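Long-range contacts in uncharacterized protein (Capnocytophaga ochracea, PDB 4W9R), which is of unknown function but carries a putative esterase domain of the alpha/beta hydrolase type, followed by an all-helical C-terminal region: residues F141-S146 / R170-M175; K298-Y303 / N316-E321; N42-M47 / V71-Q76; T246-L251 / M282-A287. All blocks are in the same frame, centred on the assembly; numbering follows the deposited sequence.

Interaction 1 of 4, residues F141-S146 / R170-M175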
# COMPACT_ATOMS: atom_id res chain seq x y z
N PHE B 141 -11.91 7.69 -19.20
CA PHE B 141 -11.29 6.73 -18.31
C PHE B 141 -11.88 5.33 -18.46
O PHE B 141 -13.08 5.13 -18.36
CB PHE B 141 -11.42 7.20 -16.86
CG PHE B 141 -10.75 8.52 -16.59
CD1 PHE B 141 -9.37 8.63 -16.67
CD2 PHE B 141 -11.49 9.63 -16.25
CE1 PHE B 141 -8.75 9.84 -16.42
CE2 PHE B 141 -10.87 10.84 -16.00
CZ PHE B 141 -9.50 10.94 -16.09
N ASN B 142 -11.00 4.37 -18.74
CA ASN B 142 -11.39 2.97 -18.82
C ASN B 142 -11.24 2.29 -17.48
O ASN B 142 -11.66 1.14 -17.29
CB ASN B 142 -10.55 2.25 -19.88
CG ASN B 142 -10.41 3.06 -21.15
OD1 ASN B 142 -9.33 3.53 -21.48
ND2 ASN B 142 -11.51 3.22 -21.87
N MSE B 143 -10.63 3.00 -16.54
CA MSE B 143 -10.41 2.50 -15.19
C MSE B 143 -10.84 3.54 -14.17
O MSE B 143 -10.34 4.67 -14.16
CB MSE B 143 -8.94 2.14 -14.99
CG MSE B 143 -8.62 1.53 -13.63
SE MSE B 143 -6.71 1.40 -13.28
CE MSE B 143 -6.36 3.22 -12.69
N ILE B 144 -11.77 3.16 -13.30
CA ILE B 144 -12.25 4.06 -12.26
C ILE B 144 -12.10 3.40 -10.89
O ILE B 144 -12.69 2.35 -10.63
CB ILE B 144 -13.71 4.46 -12.48
CG1 ILE B 144 -13.87 5.15 -13.84
CG2 ILE B 144 -14.19 5.37 -11.36
CD1 ILE B 144 -15.29 5.57 -14.15
N VAL B 145 -11.30 4.02 -10.03
CA VAL B 145 -11.11 3.52 -8.68
C VAL B 145 -11.66 4.52 -7.67
O VAL B 145 -11.10 5.60 -7.49
CB VAL B 145 -9.63 3.24 -8.38
CG1 VAL B 145 -9.47 2.69 -6.97
CG2 VAL B 145 -9.06 2.26 -9.40
N SER B 146 -12.75 4.14 -7.01
CA SER B 146 -13.40 5.01 -6.04
C SER B 146 -13.15 4.50 -4.62
O SER B 146 -13.67 3.46 -4.22
CB SER B 146 -14.90 5.09 -6.32
OG SER B 146 -15.55 5.95 -5.41
N ARG B 170 -13.59 -1.75 -22.81
CA ARG B 170 -13.51 -2.29 -21.45
C ARG B 170 -13.64 -1.21 -20.39
O ARG B 170 -13.15 -0.09 -20.55
CB ARG B 170 -12.19 -3.04 -21.27
CG ARG B 170 -11.98 -3.64 -19.88
CD ARG B 170 -10.73 -4.50 -19.84
NE ARG B 170 -10.48 -5.06 -18.51
CZ ARG B 170 -9.56 -4.60 -17.67
NH1 ARG B 170 -8.80 -3.57 -18.01
NH2 ARG B 170 -9.40 -5.18 -16.49
N LEU B 171 -14.31 -1.55 -19.29
CA LEU B 171 -14.40 -0.67 -18.14
C LEU B 171 -14.08 -1.43 -16.86
O LEU B 171 -14.78 -2.38 -16.50
CB LEU B 171 -15.78 -0.04 -18.04
CG LEU B 171 -16.03 0.77 -16.77
CD1 LEU B 171 -15.01 1.90 -16.64
CD2 LEU B 171 -17.45 1.32 -16.74
N PHE B 172 -13.02 -1.02 -16.18
CA PHE B 172 -12.67 -1.58 -14.88
C PHE B 172 -13.12 -0.64 -13.77
O PHE B 172 -12.61 0.47 -13.65
CB PHE B 172 -11.17 -1.85 -14.78
CG PHE B 172 -10.75 -2.45 -13.47
CD1 PHE B 172 -10.76 -3.83 -13.29
CD2 PHE B 172 -10.34 -1.65 -12.42
CE1 PHE B 172 -10.37 -4.39 -12.09
CE2 PHE B 172 -9.95 -2.20 -11.21
CZ PHE B 172 -9.97 -3.57 -11.05
N TYR B 173 -14.08 -1.09 -12.97
CA TYR B 173 -14.58 -0.27 -11.87
C TYR B 173 -14.30 -0.91 -10.52
O TYR B 173 -14.62 -2.08 -10.30
CB TYR B 173 -16.08 -0.02 -12.03
CG TYR B 173 -16.66 0.86 -10.93
CD1 TYR B 173 -16.52 2.24 -10.98
CD2 TYR B 173 -17.33 0.30 -9.85
CE1 TYR B 173 -17.03 3.04 -9.98
CE2 TYR B 173 -17.85 1.10 -8.85
CZ TYR B 173 -17.70 2.47 -8.92
OH TYR B 173 -18.22 3.27 -7.93
N TYR B 174 -13.70 -0.14 -9.62
CA TYR B 174 -13.39 -0.62 -8.28
C TYR B 174 -13.84 0.38 -7.23
O TYR B 174 -13.44 1.54 -7.24
CB TYR B 174 -11.88 -0.88 -8.14
CG TYR B 174 -11.47 -1.41 -6.79
CD1 TYR B 174 -11.10 -0.55 -5.76
CD2 TYR B 174 -11.46 -2.77 -6.53
CE1 TYR B 174 -10.73 -1.04 -4.52
CE2 TYR B 174 -11.08 -3.27 -5.30
CZ TYR B 174 -10.72 -2.40 -4.30
OH TYR B 174 -10.35 -2.89 -3.07
N MSE B 175 -14.68 -0.09 -6.31
CA MSE B 175 -15.12 0.75 -5.20
C MSE B 175 -14.84 0.08 -3.86
O MSE B 175 -15.12 -1.11 -3.69
CB MSE B 175 -16.61 1.07 -5.32
CG MSE B 175 -17.20 1.75 -4.09
SE MSE B 175 -19.08 2.18 -4.30
CE MSE B 175 -19.48 2.71 -2.46
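Y173 lies against I144 and S146 of the neighbouring strand: with CG anti to the backbone N (chi1 -179°), the ring slants across toward that strand, past I144. CB sets out on the same face of the sheet as the I144 and S146 side chains. CD1 then comes 3.9 Å from I144 CB, and CE1 is equally close to I144 CG2. At the tip, OH approaches S146 CB at 4.1 Å and bonds to the side-chain oxygen OD1 of N130. Trimming this residue to an alanine would probably leave the flank of I144 uncovered and N130 without its hydroxyl mate.

On the other face, M143 (a selenomethionine) runs alongside F172, CG meeting F172 CD2 at 3.8 Å, while V145 CG1 sits 3.8 Å from Y174 CD1. Both pairs are roofed by helix 217-232, where Q227 takes the Y174 hydroxyl. At the strand entry the guanidinium of R170 turns one face to CB of F172 and forms a salt bridge with E206.

Four backbone hydrogen bonds tie the strands together. F172 N donates to N142 O at 2.8 Å and I144 N to F172 O; Y174 N then meets I144 O, and S146 N closes the series at 2.7 Å from Y174 O. The strand axes run parallel within 3°. Strands 143-149 and 171-180, linked through helix 156-165, make a beta-alpha-beta crossover within the central, mostly parallel sheet of an alpha/beta hydrolase fold.

Interaction 2 of 4, residues K298-Y303 / N316-E321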
# COMPACT_ATOMS: atom_id res chain seq x y z
N LYS B 298 5.24 -24.51 -35.05
CA LYS B 298 5.56 -23.76 -36.26
C LYS B 298 5.15 -22.30 -36.11
O LYS B 298 5.90 -21.39 -36.47
CB LYS B 298 4.88 -24.37 -37.48
CG LYS B 298 5.27 -23.74 -38.81
CD LYS B 298 4.43 -24.30 -39.95
CE LYS B 298 4.99 -23.89 -41.31
NZ LYS B 298 5.03 -22.41 -41.48
N LYS B 299 3.95 -22.08 -35.59
CA LYS B 299 3.42 -20.74 -35.39
C LYS B 299 4.15 -20.02 -34.26
O LYS B 299 4.26 -18.79 -34.27
CB LYS B 299 1.92 -20.79 -35.11
CG LYS B 299 1.09 -21.20 -36.33
CD LYS B 299 -0.40 -21.25 -36.02
CE LYS B 299 -0.75 -22.46 -35.17
NZ LYS B 299 -2.23 -22.64 -35.04
N LEU B 300 4.65 -20.78 -33.29
CA LEU B 300 5.41 -20.21 -32.19
C LEU B 300 6.76 -19.69 -32.68
O LEU B 300 7.25 -18.66 -32.22
CB LEU B 300 5.62 -21.24 -31.08
CG LEU B 300 6.46 -20.79 -29.88
CD1 LEU B 300 5.81 -19.61 -29.18
CD2 LEU B 300 6.66 -21.95 -28.91
N ALA B 301 7.35 -20.42 -33.62
CA ALA B 301 8.65 -20.06 -34.18
C ALA B 301 8.59 -18.71 -34.89
O ALA B 301 9.48 -17.88 -34.74
CB ALA B 301 9.15 -21.14 -35.13
N LYS B 302 7.54 -18.51 -35.68
CA LYS B 302 7.40 -17.28 -36.44
C LYS B 302 6.97 -16.13 -35.53
O LYS B 302 7.28 -14.97 -35.80
CB LYS B 302 6.39 -17.46 -37.58
CG LYS B 302 6.50 -16.41 -38.67
CD LYS B 302 5.75 -16.82 -39.93
CE LYS B 302 5.97 -15.83 -41.06
NZ LYS B 302 5.29 -16.24 -42.32
N TYR B 303 6.28 -16.47 -34.45
CA TYR B 303 5.81 -15.47 -33.50
C TYR B 303 6.96 -14.84 -32.73
O TYR B 303 7.03 -13.62 -32.59
CB TYR B 303 4.81 -16.09 -32.52
CG TYR B 303 4.29 -15.14 -31.48
CD1 TYR B 303 3.42 -14.11 -31.82
CD2 TYR B 303 4.65 -15.27 -30.14
CE1 TYR B 303 2.94 -13.23 -30.87
CE2 TYR B 303 4.18 -14.39 -29.18
CZ TYR B 303 3.32 -13.38 -29.55
OH TYR B 303 2.84 -12.51 -28.60
N ASN B 316 14.66 -20.34 -35.31
CA ASN B 316 15.02 -21.39 -36.26
C ASN B 316 15.20 -22.74 -35.58
O ASN B 316 15.09 -23.78 -36.23
CB ASN B 316 16.28 -21.00 -37.02
CG ASN B 316 16.02 -19.96 -38.09
OD1 ASN B 316 14.97 -19.96 -38.73
ND2 ASN B 316 16.98 -19.06 -38.29
N PHE B 317 15.48 -22.73 -34.28
CA PHE B 317 15.55 -23.98 -33.53
C PHE B 317 14.17 -24.60 -33.41
O PHE B 317 14.00 -25.81 -33.59
CB PHE B 317 16.15 -23.75 -32.14
CG PHE B 317 16.29 -25.01 -31.33
CD1 PHE B 317 17.43 -25.78 -31.42
CD2 PHE B 317 15.28 -25.41 -30.47
CE1 PHE B 317 17.57 -26.94 -30.68
CE2 PHE B 317 15.41 -26.56 -29.72
CZ PHE B 317 16.55 -27.33 -29.82
N PHE B 318 13.17 -23.77 -33.11
CA PHE B 318 11.79 -24.23 -33.03
C PHE B 318 11.31 -24.74 -34.38
O PHE B 318 10.65 -25.77 -34.47
CB PHE B 318 10.87 -23.10 -32.54
CG PHE B 318 11.00 -22.80 -31.07
CD1 PHE B 318 11.67 -23.67 -30.23
CD2 PHE B 318 10.42 -21.66 -30.54
CE1 PHE B 318 11.79 -23.39 -28.88
CE2 PHE B 318 10.53 -21.38 -29.19
CZ PHE B 318 11.21 -22.25 -28.36
N LEU B 319 11.65 -24.00 -35.43
CA LEU B 319 11.23 -24.35 -36.78
C LEU B 319 11.90 -25.64 -37.25
O LEU B 319 11.27 -26.48 -37.89
CB LEU B 319 11.55 -23.21 -37.75
CG LEU B 319 11.01 -23.33 -39.17
CD1 LEU B 319 9.49 -23.41 -39.17
CD2 LEU B 319 11.49 -22.17 -40.02
N ALA B 320 13.18 -25.79 -36.93
CA ALA B 320 13.92 -27.00 -37.30
C ALA B 320 13.34 -28.23 -36.62
O ALA B 320 13.23 -29.29 -37.23
CB ALA B 320 15.40 -26.85 -36.95
N GLU B 321 12.96 -28.09 -35.35
CA GLU B 321 12.33 -29.18 -34.63
C GLU B 321 10.98 -29.53 -35.25
O GLU B 321 10.61 -30.70 -35.31
CB GLU B 321 12.15 -28.82 -33.15
CG GLU B 321 13.39 -29.06 -32.30
CD GLU B 321 13.12 -28.93 -30.81
OE1 GLU B 321 12.08 -28.34 -30.44
OE2 GLU B 321 13.94 -29.44 -30.01
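L300 and A301 meet F318 and L319 where two consecutive helices, 294-306 and 314-325, pack as an antiparallel pair in the all-helical C-terminal region. The axes of the short segments approach to 8.1 Å and make an angle of 162° between their N-to-C directions. No hydrogen bond crosses between the segments, so the contact is one of apolar packing.

Aliphatic contacts centre on A301, whose small side chain lets the backbones draw near: its CB lies 3.7 Å from F318 CB and 4.1 Å from L319 CB.

The aromatic contact falls to F318. With its CG beside the backbone N (chi1 -74°), the ring swings past A301, whose CA sits at its edge, and reaches the isobutyl group of L300. There the two side chains cross at a slant, CD2 of L300 approaching F318 CE2 at 3.9 Å. Replacing L300 by an alanine would probably open a gap beside the F318 ring and leave L259 and I288, which the leucine also touches, less well packed. F318 is held further by Y285 of helix 278-290, on which it stacks.

The charged residue in the contact, K298 at the exposed margin, takes part through its aliphatic chain, its CG 4.2 Å from L319 CD1.

Interaction 3 of 4, residues N42-M47 / V71-Q76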
# COMPACT_ATOMS: atom_id res chain seq x y z
N ASN B 42 -6.77 13.28 -5.72
CA ASN B 42 -6.53 13.47 -4.29
C ASN B 42 -5.06 13.65 -3.92
O ASN B 42 -4.69 13.60 -2.75
CB ASN B 42 -7.14 12.32 -3.50
CG ASN B 42 -8.65 12.44 -3.41
OD1 ASN B 42 -9.39 11.64 -3.99
ND2 ASN B 42 -9.12 13.46 -2.71
N ALA B 43 -4.22 13.84 -4.94
CA ALA B 43 -2.78 13.55 -4.90
C ALA B 43 -2.00 14.07 -3.69
O ALA B 43 -0.95 13.51 -3.37
CB ALA B 43 -2.15 14.10 -6.17
N GLU B 44 -2.46 15.13 -3.03
CA GLU B 44 -1.77 15.59 -1.82
C GLU B 44 -1.59 14.45 -0.81
O GLU B 44 -0.64 14.44 -0.02
CB GLU B 44 -2.53 16.76 -1.17
CG GLU B 44 -3.89 16.41 -0.59
CD GLU B 44 -4.99 16.39 -1.64
OE1 GLU B 44 -4.71 16.68 -2.82
OE2 GLU B 44 -6.15 16.07 -1.28
N THR B 45 -2.49 13.47 -0.85
CA THR B 45 -2.39 12.26 -0.04
C THR B 45 -2.06 11.03 -0.89
O THR B 45 -1.04 10.38 -0.68
CB THR B 45 -3.68 12.00 0.76
OG1 THR B 45 -4.81 12.03 -0.12
CG2 THR B 45 -3.86 13.05 1.84
N LEU B 46 -2.95 10.71 -1.83
CA LEU B 46 -2.88 9.47 -2.61
C LEU B 46 -1.72 9.33 -3.61
O LEU B 46 -1.41 8.21 -4.02
CB LEU B 46 -4.19 9.28 -3.37
CG LEU B 46 -5.44 9.03 -2.52
CD1 LEU B 46 -6.65 8.78 -3.40
CD2 LEU B 46 -5.21 7.86 -1.57
N MSE B 47 -1.09 10.43 -4.02
CA MSE B 47 -0.10 10.38 -5.10
C MSE B 47 1.06 9.43 -4.83
O MSE B 47 1.32 8.53 -5.63
CB MSE B 47 0.46 11.78 -5.38
CG MSE B 47 1.47 11.84 -6.52
SE MSE B 47 0.67 11.57 -8.27
CE MSE B 47 2.23 11.86 -9.40
N VAL B 71 -3.41 15.56 -9.14
CA VAL B 71 -3.97 16.90 -8.99
C VAL B 71 -3.94 17.27 -7.51
O VAL B 71 -4.63 16.65 -6.70
CB VAL B 71 -5.41 17.00 -9.53
CG1 VAL B 71 -5.95 18.41 -9.35
CG2 VAL B 71 -5.46 16.59 -10.99
N TYR B 72 -3.14 18.27 -7.16
CA TYR B 72 -2.89 18.57 -5.76
C TYR B 72 -3.89 19.54 -5.14
O TYR B 72 -4.10 20.64 -5.65
CB TYR B 72 -1.47 19.12 -5.58
CG TYR B 72 -0.39 18.06 -5.73
CD1 TYR B 72 0.17 17.78 -6.97
CD2 TYR B 72 0.05 17.35 -4.63
CE1 TYR B 72 1.15 16.82 -7.10
CE2 TYR B 72 1.03 16.38 -4.75
CZ TYR B 72 1.57 16.12 -5.99
OH TYR B 72 2.55 15.16 -6.12
N GLU B 73 -4.50 19.09 -4.05
CA GLU B 73 -5.40 19.90 -3.23
C GLU B 73 -6.47 20.67 -4.00
O GLU B 73 -6.44 21.90 -4.06
CB GLU B 73 -4.58 20.88 -2.39
CG GLU B 73 -3.77 20.22 -1.28
CD GLU B 73 -3.03 21.22 -0.42
OE1 GLU B 73 -2.48 22.19 -0.97
OE2 GLU B 73 -3.00 21.04 0.82
N PRO B 74 -7.42 19.94 -4.61
CA PRO B 74 -8.56 20.64 -5.19
C PRO B 74 -9.48 21.16 -4.09
O PRO B 74 -9.51 20.57 -3.01
CB PRO B 74 -9.25 19.55 -6.02
CG PRO B 74 -8.90 18.28 -5.33
CD PRO B 74 -7.51 18.48 -4.77
N LYS B 75 -10.20 22.24 -4.35
CA LYS B 75 -11.10 22.80 -3.35
C LYS B 75 -12.29 21.87 -3.12
O LYS B 75 -12.61 21.05 -3.98
CB LYS B 75 -11.59 24.19 -3.79
CG LYS B 75 -10.47 25.20 -3.98
CD LYS B 75 -11.02 26.54 -4.44
CE LYS B 75 -9.90 27.56 -4.62
NZ LYS B 75 -9.16 27.80 -3.35
N GLN B 76 -12.92 22.00 -1.96
CA GLN B 76 -14.05 21.14 -1.61
C GLN B 76 -15.21 21.28 -2.60
O GLN B 76 -15.85 20.30 -2.96
CB GLN B 76 -14.53 21.45 -0.19
CG GLN B 76 -15.71 20.60 0.25
CD GLN B 76 -16.15 20.92 1.67
OE1 GLN B 76 -15.45 21.62 2.41
NE2 GLN B 76 -17.31 20.41 2.05
O HOH W 1 -8.62 17.68 -1.73
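The CB of A43 sits over the centre of one face of the Y72 ring, 4.1 Å from the ring centroid and 6° off the normal, a CH-pi contact. The same ring meets M47 at its far end: the M47 side chain (selenomethionine) crosses the tyrosine at about a right angle, CG coming 3.5 Å from Y72 OH. K20, on strand 17-24, adds a cation-pi contact to the ring.

E44 is turned quite differently. Its CG stands between the backbone N and the carbonyl carbon (chi1 67°), and a second bend at chi2 folds the carboxylate back over the loop. OE1 thereby accepts the amide of E73, N to OE1 2.7 Å, with the donor well above the carboxylate plane rather than within it. OE2 accepts a hydrogen bond from a water 3.0 Å away, which also donates to P74 O, so OE1 holds the loop directly and OE2 through the water. The E73 side chain crosses E44 obliquely, and their methylenes touch (E44 CB to E73 CG 3.7 Å), while the charged ends stay apart, with E44 OE1 5.9 Å from E73 OE2.

A43 N makes a weak bond to V71 O, and the N42 side chain reaches the amide of S122. T45 and L46 pack on F60 and Y56 of the second subunit. The contact joins the start of helix 43-59 to the loop leaving strand 67-71, at the ends of adjacent parallel strands 35-40 and 67-71, the beta-alpha-beta arrangement of an alpha/beta hydrolase sheet.

Interaction 4 of 4, residues T246-L251 / M282-A287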
# COMPACT_ATOMS: atom_id res chain seq x y z
N THR B 246 -2.73 -26.00 -15.52
CA THR B 246 -4.19 -26.05 -15.65
C THR B 246 -4.68 -25.63 -17.03
O THR B 246 -5.30 -26.42 -17.74
CB THR B 246 -4.87 -25.17 -14.59
OG1 THR B 246 -4.52 -25.62 -13.28
CG2 THR B 246 -6.39 -25.23 -14.75
N GLN B 247 -4.43 -24.38 -17.39
CA GLN B 247 -4.98 -23.82 -18.62
C GLN B 247 -4.21 -24.21 -19.89
O GLN B 247 -4.74 -24.07 -21.00
CB GLN B 247 -5.03 -22.30 -18.52
CG GLN B 247 -5.77 -21.79 -17.29
CD GLN B 247 -7.21 -22.25 -17.25
OE1 GLN B 247 -7.73 -22.60 -16.19
NE2 GLN B 247 -7.87 -22.23 -18.40
N MSE B 248 -2.99 -24.70 -19.73
CA MSE B 248 -2.14 -24.98 -20.89
C MSE B 248 -1.94 -26.48 -21.14
O MSE B 248 -2.33 -26.99 -22.19
CB MSE B 248 -0.78 -24.29 -20.74
CG MSE B 248 -0.89 -22.78 -20.61
SE MSE B 248 0.73 -21.84 -21.15
CE MSE B 248 0.70 -22.25 -23.05
N GLU B 249 -1.32 -27.17 -20.19
CA GLU B 249 -1.04 -28.60 -20.33
C GLU B 249 -2.29 -29.44 -20.58
O GLU B 249 -2.19 -30.56 -21.08
CB GLU B 249 -0.31 -29.13 -19.09
CG GLU B 249 1.18 -28.85 -19.09
CD GLU B 249 1.98 -29.97 -18.46
OE1 GLU B 249 1.36 -30.97 -18.04
OE2 GLU B 249 3.22 -29.86 -18.39
N THR B 250 -3.46 -28.91 -20.23
CA THR B 250 -4.71 -29.63 -20.45
C THR B 250 -5.22 -29.46 -21.88
O THR B 250 -6.19 -30.10 -22.28
CB THR B 250 -5.80 -29.16 -19.47
OG1 THR B 250 -5.97 -27.74 -19.59
CG2 THR B 250 -5.42 -29.51 -18.04
N LEU B 251 -4.56 -28.59 -22.64
CA LEU B 251 -4.92 -28.38 -24.04
C LEU B 251 -4.24 -29.41 -24.94
O LEU B 251 -3.02 -29.59 -24.88
CB LEU B 251 -4.55 -26.97 -24.49
CG LEU B 251 -5.31 -25.79 -23.88
CD1 LEU B 251 -4.79 -24.48 -24.46
CD2 LEU B 251 -6.80 -25.93 -24.12
N MSE B 282 8.71 -20.32 -23.01
CA MSE B 282 9.10 -21.67 -22.62
C MSE B 282 7.92 -22.47 -22.08
O MSE B 282 7.86 -23.68 -22.27
CB MSE B 282 10.22 -21.62 -21.59
CG MSE B 282 11.55 -21.15 -22.16
SE MSE B 282 12.05 -22.17 -23.74
CE MSE B 282 13.70 -21.24 -24.20
N ALA B 283 7.00 -21.79 -21.41
CA ALA B 283 5.80 -22.44 -20.91
C ALA B 283 4.96 -22.95 -22.08
O ALA B 283 4.39 -24.04 -22.02
CB ALA B 283 4.99 -21.48 -20.05
N THR B 284 4.90 -22.15 -23.14
CA THR B 284 4.16 -22.52 -24.33
C THR B 284 4.84 -23.69 -25.03
O THR B 284 4.19 -24.63 -25.48
CB THR B 284 4.04 -21.33 -25.31
OG1 THR B 284 3.50 -20.20 -24.62
CG2 THR B 284 3.13 -21.69 -26.48
N TYR B 285 6.17 -23.62 -25.11
CA TYR B 285 6.97 -24.64 -25.77
C TYR B 285 6.88 -25.99 -25.05
O TYR B 285 6.76 -27.04 -25.69
CB TYR B 285 8.43 -24.19 -25.86
CG TYR B 285 9.39 -25.22 -26.41
CD1 TYR B 285 9.41 -25.52 -27.77
CD2 TYR B 285 10.29 -25.87 -25.58
CE1 TYR B 285 10.29 -26.46 -28.28
CE2 TYR B 285 11.17 -26.80 -26.08
CZ TYR B 285 11.17 -27.09 -27.43
OH TYR B 285 12.06 -28.02 -27.92
N THR B 286 6.93 -25.95 -23.72
CA THR B 286 6.86 -27.16 -22.91
C THR B 286 5.50 -27.84 -23.06
O THR B 286 5.41 -29.06 -23.16
CB THR B 286 7.13 -26.86 -21.43
OG1 THR B 286 8.42 -26.25 -21.29
CG2 THR B 286 7.10 -28.14 -20.60
N ALA B 287 4.44 -27.03 -23.08
CA ALA B 287 3.08 -27.54 -23.24
C ALA B 287 2.89 -28.14 -24.63
O ALA B 287 2.19 -29.14 -24.79
CB ALA B 287 2.07 -26.43 -23.00
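M248 (selenomethionine) lays its side chain across helix 278-290, overlapping T284, A283 and A287. With CG beside the backbone N (chi1 -60°), the chain runs toward the neighbouring helix, and a bend at chi3 turns the terminal methyl onto the helix backbone. The side chain runs aslant T284, its CE 3.7 Å from T284 CA and 3.8 Å from T284 OG1; the selenium lies nearer A283, SE to CB 4.4 Å. Closer to the main chain, M248 CB touches A287 CB at 4.2 Å. The small side chains of A283 and A287, one turn apart on the helix, give the long side chain a low surface to rest on.

Other groups box in the same residue. I255 and Y258 of helix 255-270 flank M248, while F244, one turn earlier in its own helix, packs on A283 and A287. E249 follows as part of a type I turn from M248 to L251, in which L251 N bonds to M248 O at 2.8 Å, and its backbone passes beside A287.

The threonine hydroxyls of the partner helix bond back to their own helix. T284 OG1 reaches D280 O, and T286 OG1 bonds to M282 O at 2.8 Å, the latter carbonyl also taking T286 N from the opposite face of its plane. With these hydroxyls so engaged and no hydrogen bond between the segments, the contact rests on van der Waals packing of a flexible, polarisable side chain, which implies cohesion through fit rather than through bond direction.

In the fold
Interactions 1 and 3 belong to the alpha/beta hydrolase part, interactions 2 and 4 to the helical C-terminal region; the centres of 2 and 3 lie about 52 Å apart. Interaction 1 is the sheet interior, almost wholly buried and tied by regular backbone bonds, whereas interaction 3, partly exposed at the sheet's end and beside the second subunit, relies on a carboxylate, a water and a CH-pi contact. Interactions 2 and 4 are buried and apolar, without hydrogen bonds between their segments. They meet through Y285 of helix 278-290: its hydroxyl probably bonds to E321, OH to OE1 2.5 Å, while its ring packs on F318.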